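ICChI, a glycosylated chitinase (Ipomoea carnea, PDB 6IDN) probably hydrolyses chitin, as a glycosylated TIM-barrel enzyme of glycosyl hydrolase family 18 with chitinase and lysozyme activity. Local coordinates at residues A[230-236]-A[264-268]; A[64-68]-A[117-121]; A[158-162]-A[205-209]; A[9-13]-A[256-260]. One frame throughout, in Å; residues are numbered along the deposited sequence.

Interaction 1 (A[230-236]-A[264-268]); sequences FIEADDL and YSSKI. With CA (calcium ion), chain E.
On the outer layer of the TIM barrel, the capped start of helix 233-244 packs through Ala233 and Leu236 against Tyr264 and Ile268 of the short helix 264-268. Tyr264 carries most of it. With CG anti to the backbone N (chi1 -164°), its ring reaches across to the loop leading into helix 233-244, and OH donates to Ile231 O at 2.6 Å. Water 1 donates to the same hydroxyl and accepts from Ile231 N, so the hydroxyl is tied to Ile231 twice, directly at O and through the water at N. Phe230 and Tyr264 meet obliquely, planes at 48°, CE1 to CE1 at 3.6 Å. Alongside, Ile268 CG2 sits 3.9 Å from Ala233 CB and also touches Leu236 CD2. A phenylalanine in place of Tyr264 would probably leave Ile231 O and water 1 without their hydroxyl partner.

Glu232 is the N-cap: its OE2 accepts from Asp234 N at 3.0 Å and its OE1 from Asp235 N at 3.1 Å, both from above the carboxylate plane. Within the first turn, Asp235 OD2 binds a calcium ion at 2.2 Å, and water 2 bridges the ion to Asp235 OD1. Inward, Leu236 and Tyr264 rest on Leu218 of strand 213-219, while Tyr264 also touches Leu255 of strand 250-256, so the two helices cover adjacent barrel strands.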
loop_
_atom_site.group_PDB
_atom_site.type_symbol
_atom_site.label_atom_id
_atom_site.label_comp_id
_atom_site.label_asym_id
_atom_site.label_seq_id
_atom_site.Cartn_x
_atom_site.Cartn_y
_atom_site.Cartn_z
ATOM N N PHE A 230 0.163 2.986 -17.738
ATOM C CA PHE A 230 -1.188 3.542 -17.741
ATOM C C PHE A 230 -2.054 2.833 -18.774
ATOM O O PHE A 230 -1.614 2.572 -19.900
ATOM C CB PHE A 230 -1.162 5.048 -18.033
ATOM C CG PHE A 230 -2.533 5.670 -18.097
ATOM C CD1 PHE A 230 -3.259 5.905 -16.933
ATOM C CD2 PHE A 230 -3.109 6.000 -19.321
ATOM C CE1 PHE A 230 -4.523 6.453 -16.999
ATOM C CE2 PHE A 230 -4.365 6.550 -19.389
ATOM C CZ PHE A 230 -5.074 6.773 -18.213
ATOM N N ILE A 231 -3.294 2.529 -18.381
ATOM C CA ILE A 231 -4.307 1.931 -19.250
ATOM C C ILE A 231 -5.473 2.912 -19.311
ATOM O O ILE A 231 -6.032 3.267 -18.267
ATOM C CB ILE A 231 -4.782 0.568 -18.719
ATOM C CG1 ILE A 231 -3.591 -0.321 -18.352
ATOM C CG2 ILE A 231 -5.674 -0.154 -19.744
ATOM C CD1 ILE A 231 -4.008 -1.689 -17.756
ATOM N N GLU A 232 -5.833 3.359 -20.513
ATOM C CA GLU A 232 -6.990 4.232 -20.639
ATOM C C GLU A 232 -8.211 3.527 -20.059
ATOM O O GLU A 232 -8.341 2.304 -20.162
ATOM C CB GLU A 232 -7.209 4.615 -22.104
ATOM C CG GLU A 232 -8.287 5.646 -22.329
ATOM C CD GLU A 232 -9.643 5.010 -22.528
ATOM O OE1 GLU A 232 -9.671 3.868 -23.038
ATOM O OE2 GLU A 232 -10.671 5.645 -22.187
ATOM N N ALA A 233 -9.088 4.302 -19.416
ATOM C CA ALA A 233 -10.157 3.714 -18.612
ATOM C C ALA A 233 -11.018 2.748 -19.427
ATOM O O ALA A 233 -11.336 1.647 -18.955
ATOM C CB ALA A 233 -11.013 4.826 -18.001
ATOM N N ASP A 234 -11.385 3.124 -20.654
ATOM C CA ASP A 234 -12.268 2.263 -21.441
ATOM C C ASP A 234 -11.582 0.948 -21.803
ATOM O O ASP A 234 -12.225 -0.112 -21.824
ATOM C CB ASP A 234 -12.745 3.010 -22.682
ATOM C CG ASP A 234 -13.785 4.063 -22.348
ATOM O OD1 ASP A 234 -14.554 3.854 -21.382
ATOM O OD2 ASP A 234 -13.841 5.094 -23.044
ATOM N N ASP A 235 -10.275 0.993 -22.074
ATOM C CA ASP A 235 -9.528 -0.233 -22.338
ATOM C C ASP A 235 -9.444 -1.110 -21.100
ATOM O O ASP A 235 -9.501 -2.341 -21.199
ATOM C CB ASP A 235 -8.116 0.098 -22.813
ATOM C CG ASP A 235 -8.063 0.602 -24.245
ATOM O OD1 ASP A 235 -9.096 0.669 -24.963
ATOM O OD2 ASP A 235 -6.948 0.952 -24.652
ATOM N N LEU A 236 -9.226 -0.506 -19.930
ATOM C CA LEU A 236 -9.220 -1.293 -18.703
ATOM C C LEU A 236 -10.546 -2.020 -18.532
ATOM O O LEU A 236 -10.588 -3.221 -18.235
ATOM C CB LEU A 236 -8.943 -0.383 -17.501
ATOM C CG LEU A 236 -8.888 -1.089 -16.153
ATOM C CD1 LEU A 236 -7.629 -1.950 -16.088
ATOM C CD2 LEU A 236 -8.908 -0.089 -15.008
ATOM N N TYR A 264 -9.886 9.192 -12.846
ATOM C CA TYR A 264 -9.702 7.801 -13.245
ATOM C C TYR A 264 -10.570 6.874 -12.407
ATOM O O TYR A 264 -11.337 6.072 -12.953
ATOM C CB TYR A 264 -8.228 7.414 -13.141
ATOM C CG TYR A 264 -7.843 6.134 -13.864
ATOM C CD1 TYR A 264 -7.900 6.053 -15.248
ATOM C CD2 TYR A 264 -7.412 5.012 -13.156
ATOM C CE1 TYR A 264 -7.532 4.894 -15.915
ATOM C CE2 TYR A 264 -7.045 3.845 -13.822
ATOM C CZ TYR A 264 -7.109 3.797 -15.194
ATOM O OH TYR A 264 -6.736 2.642 -15.865
ATOM N N SER A 265 -10.494 6.981 -11.073
ATOM C CA SER A 265 -11.299 6.086 -10.244
ATOM C C SER A 265 -12.790 6.320 -10.449
ATOM O O SER A 265 -13.582 5.375 -10.386
ATOM C CB SER A 265 -10.922 6.227 -8.761
ATOM O OG SER A 265 -11.109 7.555 -8.299
ATOM N N SER A 266 -13.196 7.570 -10.690
ATOM C CA SER A 266 -14.605 7.826 -10.964
ATOM C C SER A 266 -15.047 7.114 -12.235
ATOM O O SER A 266 -16.179 6.622 -12.320
ATOM C CB SER A 266 -14.862 9.330 -11.072
ATOM O OG SER A 266 -14.710 9.980 -9.821
ATOM N N LYS A 267 -14.162 7.037 -13.229
ATOM C CA LYS A 267 -14.515 6.401 -14.495
ATOM C C LYS A 267 -14.563 4.881 -14.382
ATOM O O LYS A 267 -15.323 4.237 -15.114
ATOM C CB LYS A 267 -13.513 6.790 -15.588
ATOM C CG LYS A 267 -13.632 8.196 -16.131
ATOM C CD LYS A 267 -12.468 8.489 -17.081
ATOM C CE LYS A 267 -12.442 9.937 -17.517
ATOM N NZ LYS A 267 -13.647 10.253 -18.315
ATOM N N ILE A 268 -13.761 4.283 -13.503
ATOM C CA ILE A 268 -13.666 2.826 -13.461
ATOM C C ILE A 268 -14.450 2.193 -12.314
ATOM O O ILE A 268 -14.745 0.990 -12.380
ATOM C CB ILE A 268 -12.191 2.353 -13.415
ATOM C CG1 ILE A 268 -11.531 2.722 -12.075
ATOM C CG2 ILE A 268 -11.417 2.919 -14.596
ATOM C CD1 ILE A 268 -10.148 2.094 -11.891
HETATM CA CA CA E . -6.458 0.866 -26.822
HETATM O O HOH W 1 -3.850 2.799 -15.459
HETATM O O HOH W 2 -8.535 1.544 -27.264
#

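Interaction 2 (A[64-68]-A[117-121]); sequences ISYCK and ESLDG
The carboxylate of Glu117 is approached from two sides by the helix: CB and OG of Ser65 lie over one face, and Lys68 NZ comes to the edge, on the anti side of OE2 and 17° out of the plane. The lysine bond is the strong one, a salt bridge with NZ 2.9 Å from Glu117 OE2, whereas Ser65 OG reaches Glu117 OE1 only weakly at 3.4 Å. Lys68 NZ also donates to the backbone, 2.7 Å from Ser118 O. A bend at chi3 (60°) turns the otherwise extended lysine between these two acceptors. Its CG lies 3.8 Å from Asp120 OD2, an oxygen that accepts from Val74 N in strand 73-80.

Beside this polar half, Ile64 CG2 packs on Leu119 CD2 at 3.6 Å, the side chains crossing at about a right angle, and also touches Glu117 CG. Helix 60-69 is thereby joined to the loop entering strand 121-126, which carries the two aspartates of the family 18 DxDxE signature. Two acceptors on one ammonium, with Asp120 OD1 farther off at 4.5 Å, imply a lysine that is probably kept charged and tied to successive residues of the loop.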
loop_
_atom_site.group_PDB
_atom_site.type_symbol
_atom_site.label_atom_id
_atom_site.label_comp_id
_atom_site.label_asym_id
_atom_site.label_seq_id
_atom_site.Cartn_x
_atom_site.Cartn_y
_atom_site.Cartn_z
ATOM N N ILE A 64 -8.480 10.460 10.077
ATOM C CA ILE A 64 -8.418 8.999 10.045
ATOM C C ILE A 64 -9.684 8.418 10.663
ATOM O O ILE A 64 -10.329 7.529 10.094
ATOM C CB ILE A 64 -7.153 8.502 10.772
ATOM C CG1 ILE A 64 -5.882 8.970 10.049
ATOM C CG2 ILE A 64 -7.148 6.972 10.900
ATOM C CD1 ILE A 64 -4.621 8.886 10.912
ATOM N N SER A 65 -10.067 8.922 11.838
ATOM C CA SER A 65 -11.286 8.437 12.471
ATOM C C SER A 65 -12.490 8.629 11.559
ATOM O O SER A 65 -13.361 7.756 11.471
ATOM C CB SER A 65 -11.503 9.154 13.801
ATOM O OG SER A 65 -12.514 8.510 14.552
ATOM N N TYR A 66 -12.558 9.772 10.881
ATOM C CA TYR A 66 -13.680 10.036 9.986
ATOM C C TYR A 66 -13.672 9.069 8.806
ATOM O O TYR A 66 -14.714 8.508 8.447
ATOM C CB TYR A 66 -13.631 11.483 9.505
ATOM C CG TYR A 66 -14.628 11.782 8.414
ATOM C CD1 TYR A 66 -15.970 12.012 8.713
ATOM C CD2 TYR A 66 -14.233 11.830 7.084
ATOM C CE1 TYR A 66 -16.886 12.283 7.706
ATOM C CE2 TYR A 66 -15.140 12.105 6.073
ATOM C CZ TYR A 66 -16.465 12.331 6.392
ATOM O OH TYR A 66 -17.372 12.593 5.386
ATOM N N CYS A 67 -12.503 8.855 8.198
ATOM C CA CYS A 67 -12.400 7.874 7.120
ATOM C C CYS A 67 -12.870 6.505 7.586
ATOM O O CYS A 67 -13.639 5.831 6.896
ATOM C CB CYS A 67 -10.960 7.789 6.620
ATOM S SG CYS A 67 -10.383 9.228 5.753
ATOM N N LYS A 68 -12.417 6.079 8.766
ATOM C CA LYS A 68 -12.811 4.766 9.263
ATOM C C LYS A 68 -14.308 4.696 9.550
ATOM O O LYS A 68 -14.926 3.643 9.347
ATOM C CB LYS A 68 -11.981 4.413 10.501
ATOM C CG LYS A 68 -10.487 4.245 10.187
ATOM C CD LYS A 68 -9.641 4.240 11.452
ATOM C CE LYS A 68 -10.049 3.098 12.380
ATOM N NZ LYS A 68 -9.202 3.055 13.605
ATOM N N GLU A 117 -5.780 7.989 17.053
ATOM C CA GLU A 117 -6.557 7.015 16.290
ATOM C C GLU A 117 -5.660 5.934 15.684
ATOM O O GLU A 117 -4.664 6.241 15.018
ATOM C CB GLU A 117 -7.354 7.719 15.192
ATOM C CG GLU A 117 -8.345 6.812 14.486
ATOM C CD GLU A 117 -9.540 6.451 15.358
ATOM O OE1 GLU A 117 -9.857 7.203 16.299
ATOM O OE2 GLU A 117 -10.164 5.401 15.107
ATOM N N SER A 118 -6.037 4.667 15.883
ATOM C CA SER A 118 -5.267 3.551 15.341
ATOM C C SER A 118 -5.472 3.406 13.839
ATOM O O SER A 118 -6.590 3.494 13.331
ATOM C CB SER A 118 -5.670 2.230 16.006
ATOM O OG SER A 118 -4.876 1.137 15.502
ATOM N N LEU A 119 -4.380 3.187 13.119
ATOM C CA LEU A 119 -4.531 2.760 11.738
ATOM C C LEU A 119 -4.899 1.276 11.690
ATOM O O LEU A 119 -4.816 0.543 12.687
ATOM C CB LEU A 119 -3.245 3.016 10.943
ATOM C CG LEU A 119 -2.817 4.485 10.812
ATOM C CD1 LEU A 119 -1.652 4.671 9.838
ATOM C CD2 LEU A 119 -3.976 5.328 10.389
ATOM N N ASP A 120 -5.300 0.828 10.502
ATOM C CA ASP A 120 -5.796 -0.531 10.328
ATOM C C ASP A 120 -4.721 -1.550 9.983
ATOM O O ASP A 120 -4.974 -2.748 10.116
ATOM C CB ASP A 120 -6.875 -0.550 9.252
ATOM C CG ASP A 120 -8.153 0.110 9.719
ATOM O OD1 ASP A 120 -8.769 -0.367 10.701
ATOM O OD2 ASP A 120 -8.538 1.125 9.122
ATOM N N GLY A 121 -3.536 -1.126 9.562
ATOM C CA GLY A 121 -2.525 -2.084 9.183
ATOM C C GLY A 121 -1.375 -1.391 8.484
ATOM O O GLY A 121 -1.286 -0.154 8.459
#

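Interaction 3 (A[158-162]-A[205-209]); sequences PACEF and DWSTI
The backbones come closest at Phe162 and Asp205, whose CA atoms are 6.3 Å apart, and a type I turn runs from Trp206 to Ile209. Trp206 fills the space between the two segments. Its NE1 donates to Cys160 O at 2.8 Å, nearly straight at 168°; the acceptor lies in the indole plane, although the N-H arrives from above the plane of the carbonyl. Water 3 donates to the same Cys160 O and to Asp205 OD2, adding a bridge beside the direct bond. Phe162 completes an edge-to-face pair: its CD2 points onto the six-membered ring of Trp206, with centroids 4.9 Å apart and planes at 90°. CG anti to the backbone N (chi1 -177°) sends the phenyl ring across to the other segment, its CE2 3.7 Å from Ile209 CG2, while Asp205 O lies over one of its faces.

In the TIM barrel, segment 158-162 follows strand 153-156, and the disulfide from Cys160 to Cys189 ties this loop to the one after strand 178-182. Phe162 also touches an N-acetylglucosamine of a bound glycan. Deeper in, Pro158 CG packs 3.6 Å from Trp206 CH2, and Trp206 rests on Val181. Asp205 O takes two bonds from Thr208, one from its N and a shorter one from OG1 at 2.7 Å.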
loop_
_atom_site.group_PDB
_atom_site.type_symbol
_atom_site.label_atom_id
_atom_site.label_comp_id
_atom_site.label_asym_id
_atom_site.label_seq_id
_atom_site.Cartn_x
_atom_site.Cartn_y
_atom_site.Cartn_z
ATOM N N PRO A 158 4.374 -5.400 -4.404
ATOM C CA PRO A 158 5.467 -5.810 -5.293
ATOM C C PRO A 158 5.283 -5.241 -6.692
ATOM O O PRO A 158 4.187 -4.888 -7.113
ATOM C CB PRO A 158 5.350 -7.336 -5.315
ATOM C CG PRO A 158 3.844 -7.576 -5.196
ATOM C CD PRO A 158 3.375 -6.475 -4.225
ATOM N N ALA A 159 6.387 -5.204 -7.438
ATOM C CA ALA A 159 6.301 -4.914 -8.861
ATOM C C ALA A 159 5.898 -6.181 -9.611
ATOM O O ALA A 159 5.911 -7.287 -9.066
ATOM C CB ALA A 159 7.631 -4.361 -9.371
ATOM N N CYS A 160 5.530 -6.032 -10.890
ATOM C CA CYS A 160 4.840 -7.141 -11.540
ATOM C C CYS A 160 5.743 -8.290 -11.974
ATOM O O CYS A 160 5.217 -9.365 -12.271
ATOM C CB CYS A 160 4.021 -6.660 -12.747
ATOM S SG CYS A 160 4.861 -5.644 -14.021
ATOM N N GLU A 161 7.067 -8.110 -12.047
ATOM C CA GLU A 161 7.936 -9.200 -12.500
ATOM C C GLU A 161 8.095 -10.190 -11.353
ATOM O O GLU A 161 8.650 -9.856 -10.303
ATOM C CB GLU A 161 9.286 -8.672 -12.988
ATOM C CG GLU A 161 10.032 -9.641 -13.882
ATOM C CD GLU A 161 11.131 -8.988 -14.692
ATOM O OE1 GLU A 161 11.367 -7.766 -14.540
ATOM O OE2 GLU A 161 11.774 -9.716 -15.474
ATOM N N PHE A 162 7.572 -11.394 -11.536
ATOM C CA PHE A 162 7.503 -12.414 -10.504
ATOM C C PHE A 162 8.708 -13.347 -10.600
ATOM O O PHE A 162 9.084 -13.769 -11.702
ATOM C CB PHE A 162 6.209 -13.221 -10.658
ATOM C CG PHE A 162 6.002 -14.265 -9.592
ATOM C CD1 PHE A 162 6.591 -15.516 -9.714
ATOM C CD2 PHE A 162 5.232 -13.994 -8.475
ATOM C CE1 PHE A 162 6.412 -16.490 -8.739
ATOM C CE2 PHE A 162 5.041 -14.954 -7.497
ATOM C CZ PHE A 162 5.637 -16.210 -7.630
ATOM N N ASP A 205 1.540 -16.276 -12.741
ATOM C CA ASP A 205 2.497 -16.038 -11.672
ATOM C C ASP A 205 1.802 -15.563 -10.405
ATOM O O ASP A 205 1.857 -16.244 -9.379
ATOM C CB ASP A 205 3.557 -15.005 -12.113
ATOM C CG ASP A 205 4.437 -15.502 -13.267
ATOM O OD1 ASP A 205 4.557 -16.731 -13.465
ATOM O OD2 ASP A 205 5.020 -14.648 -13.980
ATOM N N TRP A 206 1.115 -14.422 -10.459
ATOM C CA TRP A 206 0.591 -13.833 -9.233
ATOM C C TRP A 206 -0.594 -14.614 -8.684
ATOM O O TRP A 206 -0.866 -14.546 -7.476
ATOM C CB TRP A 206 0.246 -12.357 -9.487
ATOM C CG TRP A 206 1.525 -11.592 -9.659
ATOM C CD1 TRP A 206 2.057 -11.116 -10.837
ATOM C CD2 TRP A 206 2.486 -11.313 -8.641
ATOM N NE1 TRP A 206 3.284 -10.530 -10.597
ATOM C CE2 TRP A 206 3.570 -10.641 -9.258
ATOM C CE3 TRP A 206 2.537 -11.551 -7.261
ATOM C CZ2 TRP A 206 4.677 -10.190 -8.535
ATOM C CZ3 TRP A 206 3.641 -11.113 -6.547
ATOM C CH2 TRP A 206 4.698 -10.442 -7.185
ATOM N N SER A 207 -1.284 -15.372 -9.538
ATOM C CA SER A 207 -2.335 -16.269 -9.080
ATOM C C SER A 207 -1.818 -17.320 -8.106
ATOM O O SER A 207 -2.611 -17.883 -7.344
ATOM C CB SER A 207 -2.980 -16.957 -10.284
ATOM O OG SER A 207 -2.083 -17.887 -10.874
ATOM N N THR A 208 -0.514 -17.601 -8.113
ATOM C CA THR A 208 0.022 -18.681 -7.296
ATOM C C THR A 208 0.324 -18.263 -5.868
ATOM O O THR A 208 0.596 -19.135 -5.034
ATOM C CB THR A 208 1.294 -19.297 -7.921
ATOM O OG1 THR A 208 2.410 -18.391 -7.811
ATOM C CG2 THR A 208 1.058 -19.681 -9.387
ATOM N N ILE A 209 0.284 -16.974 -5.544
ATOM C CA ILE A 209 0.604 -16.591 -4.177
ATOM C C ILE A 209 -0.614 -16.803 -3.284
ATOM O O ILE A 209 -1.759 -16.846 -3.741
ATOM C CB ILE A 209 1.117 -15.144 -4.088
ATOM C CG1 ILE A 209 -0.008 -14.114 -4.342
ATOM C CG2 ILE A 209 2.327 -14.978 -5.001
ATOM C CD1 ILE A 209 0.357 -12.663 -4.018
HETATM O O HOH W 3 5.285 -11.938 -13.880
#

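Interaction 4 (A[9-13]-A[256-260]); sequences QDGGE and WSKYY
Glu13, which packs on Lys258 and Tyr259, has its OE2 gripped by His49 NE2 and Gly8 N, with a weak third bond from Asp10 N at 3.4 Å. Its other carboxylate oxygen turns to the opposing segment, where OE1 lies 3.6 Å from Lys258 CB. The backbone of the same residue provides the firm bond between the segments: Lys258 NZ donates to Glu13 O at 2.8 Å, nearly along the C=O axis (162°). The lysine, bent at chi2 and chi4, curls round to reach it.

Asp10 stacks flat on Tyr259. Carboxylate and ring planes are 7° apart, and Asp10 OD2 stands 3.3 Å above the centre of the ring. CG anti to the backbone N (chi1 -163°) carries the carboxylate out over that face, and its OD1 is fixed in turn by Gly12 N at 3.1 Å, an Asx turn. Water 4 joins Asp10 OD2, weakly, to Tyr260 OH. Glu13 CB meets the edge of the Tyr259 ring. Cutting Tyr259 back to an alanine is likely to leave the Asp10 carboxylate without the flat surface it stacks on and open a gap beside Glu13.

The peptide between Trp256 and Ser257 is cis, a non-proline cis peptide as in the related family 18 enzyme hevamine. Trp256 ends strand 250-256, touches Phe32 of strand 27-36 and meets Tyr6 edge-to-face. The contact therefore joins the loops that follow the first and last strands, 2-7 and 250-256, which pair in parallel and close the barrel.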
loop_
_atom_site.group_PDB
_atom_site.type_symbol
_atom_site.label_atom_id
_atom_site.label_comp_id
_atom_site.label_asym_id
_atom_site.label_seq_id
_atom_site.Cartn_x
_atom_site.Cartn_y
_atom_site.Cartn_z
ATOM N N GLN A 9 2.027 11.906 -0.601
ATOM C CA GLN A 9 3.259 12.289 -1.272
ATOM C C GLN A 9 3.105 13.498 -2.191
ATOM O O GLN A 9 4.011 13.778 -2.986
ATOM C CB GLN A 9 3.826 11.092 -2.037
ATOM C CG GLN A 9 4.450 10.033 -1.128
ATOM C CD GLN A 9 5.563 10.611 -0.288
ATOM O OE1 GLN A 9 6.598 11.027 -0.818
ATOM N NE2 GLN A 9 5.348 10.683 1.034
ATOM N N ASP A 10 2.009 14.248 -2.075
ATOM C CA ASP A 10 1.919 15.558 -2.713
ATOM C C ASP A 10 0.943 16.422 -1.925
ATOM O O ASP A 10 -0.248 16.106 -1.847
ATOM C CB ASP A 10 1.488 15.439 -4.181
ATOM C CG ASP A 10 1.778 16.703 -4.967
ATOM O OD1 ASP A 10 1.291 17.783 -4.563
ATOM O OD2 ASP A 10 2.494 16.619 -5.991
ATOM N N GLY A 11 1.452 17.509 -1.334
ATOM C CA GLY A 11 0.647 18.350 -0.459
ATOM C C GLY A 11 -0.564 18.975 -1.122
ATOM O O GLY A 11 -1.496 19.390 -0.426
ATOM N N GLY A 12 -0.579 19.048 -2.450
ATOM C CA GLY A 12 -1.717 19.566 -3.179
ATOM C C GLY A 12 -2.761 18.551 -3.594
ATOM O O GLY A 12 -3.717 18.914 -4.290
ATOM N N GLU A 13 -2.626 17.288 -3.188
ATOM C CA GLU A 13 -3.583 16.270 -3.605
ATOM C C GLU A 13 -4.878 16.306 -2.809
ATOM O O GLU A 13 -5.756 15.473 -3.050
ATOM C CB GLU A 13 -2.958 14.878 -3.504
ATOM C CG GLU A 13 -2.802 14.360 -2.081
ATOM C CD GLU A 13 -1.713 13.326 -1.984
ATOM O OE1 GLU A 13 -1.555 12.551 -2.952
ATOM O OE2 GLU A 13 -1.008 13.281 -0.949
ATOM N N TRP A 256 -1.833 4.397 -7.944
ATOM C CA TRP A 256 -0.805 5.381 -7.629
ATOM C C TRP A 256 -1.085 6.606 -8.496
ATOM O O TRP A 256 -0.934 6.533 -9.716
ATOM C CB TRP A 256 0.572 4.798 -7.945
ATOM C CG TRP A 256 1.659 5.782 -7.749
ATOM C CD1 TRP A 256 2.320 6.488 -8.721
ATOM C CD2 TRP A 256 2.208 6.206 -6.499
ATOM N NE1 TRP A 256 3.252 7.324 -8.144
ATOM C CE2 TRP A 256 3.203 7.169 -6.783
ATOM C CE3 TRP A 256 1.969 5.855 -5.164
ATOM C CZ2 TRP A 256 3.956 7.783 -5.782
ATOM C CZ3 TRP A 256 2.710 6.483 -4.171
ATOM C CH2 TRP A 256 3.694 7.424 -4.486
ATOM N N SER A 257 -1.504 7.741 -7.911
ATOM C CA SER A 257 -1.749 8.033 -6.496
ATOM C C SER A 257 -2.885 9.069 -6.455
ATOM O O SER A 257 -3.386 9.471 -7.500
ATOM C CB SER A 257 -0.496 8.586 -5.830
ATOM O OG SER A 257 -0.241 9.908 -6.310
ATOM N N LYS A 258 -3.273 9.527 -5.262
ATOM C CA LYS A 258 -4.367 10.494 -5.172
ATOM C C LYS A 258 -4.074 11.747 -5.996
ATOM O O LYS A 258 -4.976 12.300 -6.640
ATOM C CB LYS A 258 -4.626 10.861 -3.709
ATOM C CG LYS A 258 -5.651 11.992 -3.499
ATOM C CD LYS A 258 -7.017 11.645 -4.100
ATOM C CE LYS A 258 -8.072 12.704 -3.734
ATOM N NZ LYS A 258 -7.776 14.037 -4.324
ATOM N N TYR A 259 -2.813 12.189 -6.004
ATOM C CA TYR A 259 -2.466 13.429 -6.692
ATOM C C TYR A 259 -2.793 13.368 -8.178
ATOM O O TYR A 259 -3.125 14.398 -8.777
ATOM C CB TYR A 259 -0.982 13.747 -6.503
ATOM C CG TYR A 259 -0.550 15.012 -7.216
ATOM C CD1 TYR A 259 -0.936 16.257 -6.741
ATOM C CD2 TYR A 259 0.236 14.960 -8.360
ATOM C CE1 TYR A 259 -0.551 17.421 -7.386
ATOM C CE2 TYR A 259 0.625 16.121 -9.016
ATOM C CZ TYR A 259 0.231 17.343 -8.522
ATOM O OH TYR A 259 0.616 18.500 -9.166
ATOM N N TYR A 260 -2.717 12.181 -8.780
ATOM C CA TYR A 260 -2.914 12.003 -10.214
ATOM C C TYR A 260 -4.304 11.507 -10.573
ATOM O O TYR A 260 -4.598 11.343 -11.763
ATOM C CB TYR A 260 -1.863 11.034 -10.774
ATOM C CG TYR A 260 -0.452 11.553 -10.592
ATOM C CD1 TYR A 260 0.037 12.576 -11.391
ATOM C CD2 TYR A 260 0.373 11.048 -9.595
ATOM C CE1 TYR A 260 1.319 13.066 -11.215
ATOM C CE2 TYR A 260 1.662 11.541 -9.408
ATOM C CZ TYR A 260 2.127 12.542 -10.226
ATOM O OH TYR A 260 3.402 13.044 -10.055
HETATM O O HOH W 4 3.894 13.965 -7.366
#

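Interaction 4 brings together residues near the two ends of the chain, and interactions 2 and 3 are both nested within the loop it closes. Interaction 1 crosses it: segments 256-260 and 264-268 adjoin in sequence, though the centres of the two contacts are about 18 Å apart. Interactions 2 and 3 sit on opposite sides of the chain's centre, their own centres about 29 Å apart. Glycan sugars come within about 4 Å of the side chains of Phe162 in interaction 3 and Gln9 in interaction 4. Interactions 3 and 4 involve loops following barrel strands, where family 18 active sites lie; segment 117-121 enters its strand from the other end, and the glutamate beyond is probably catalytic.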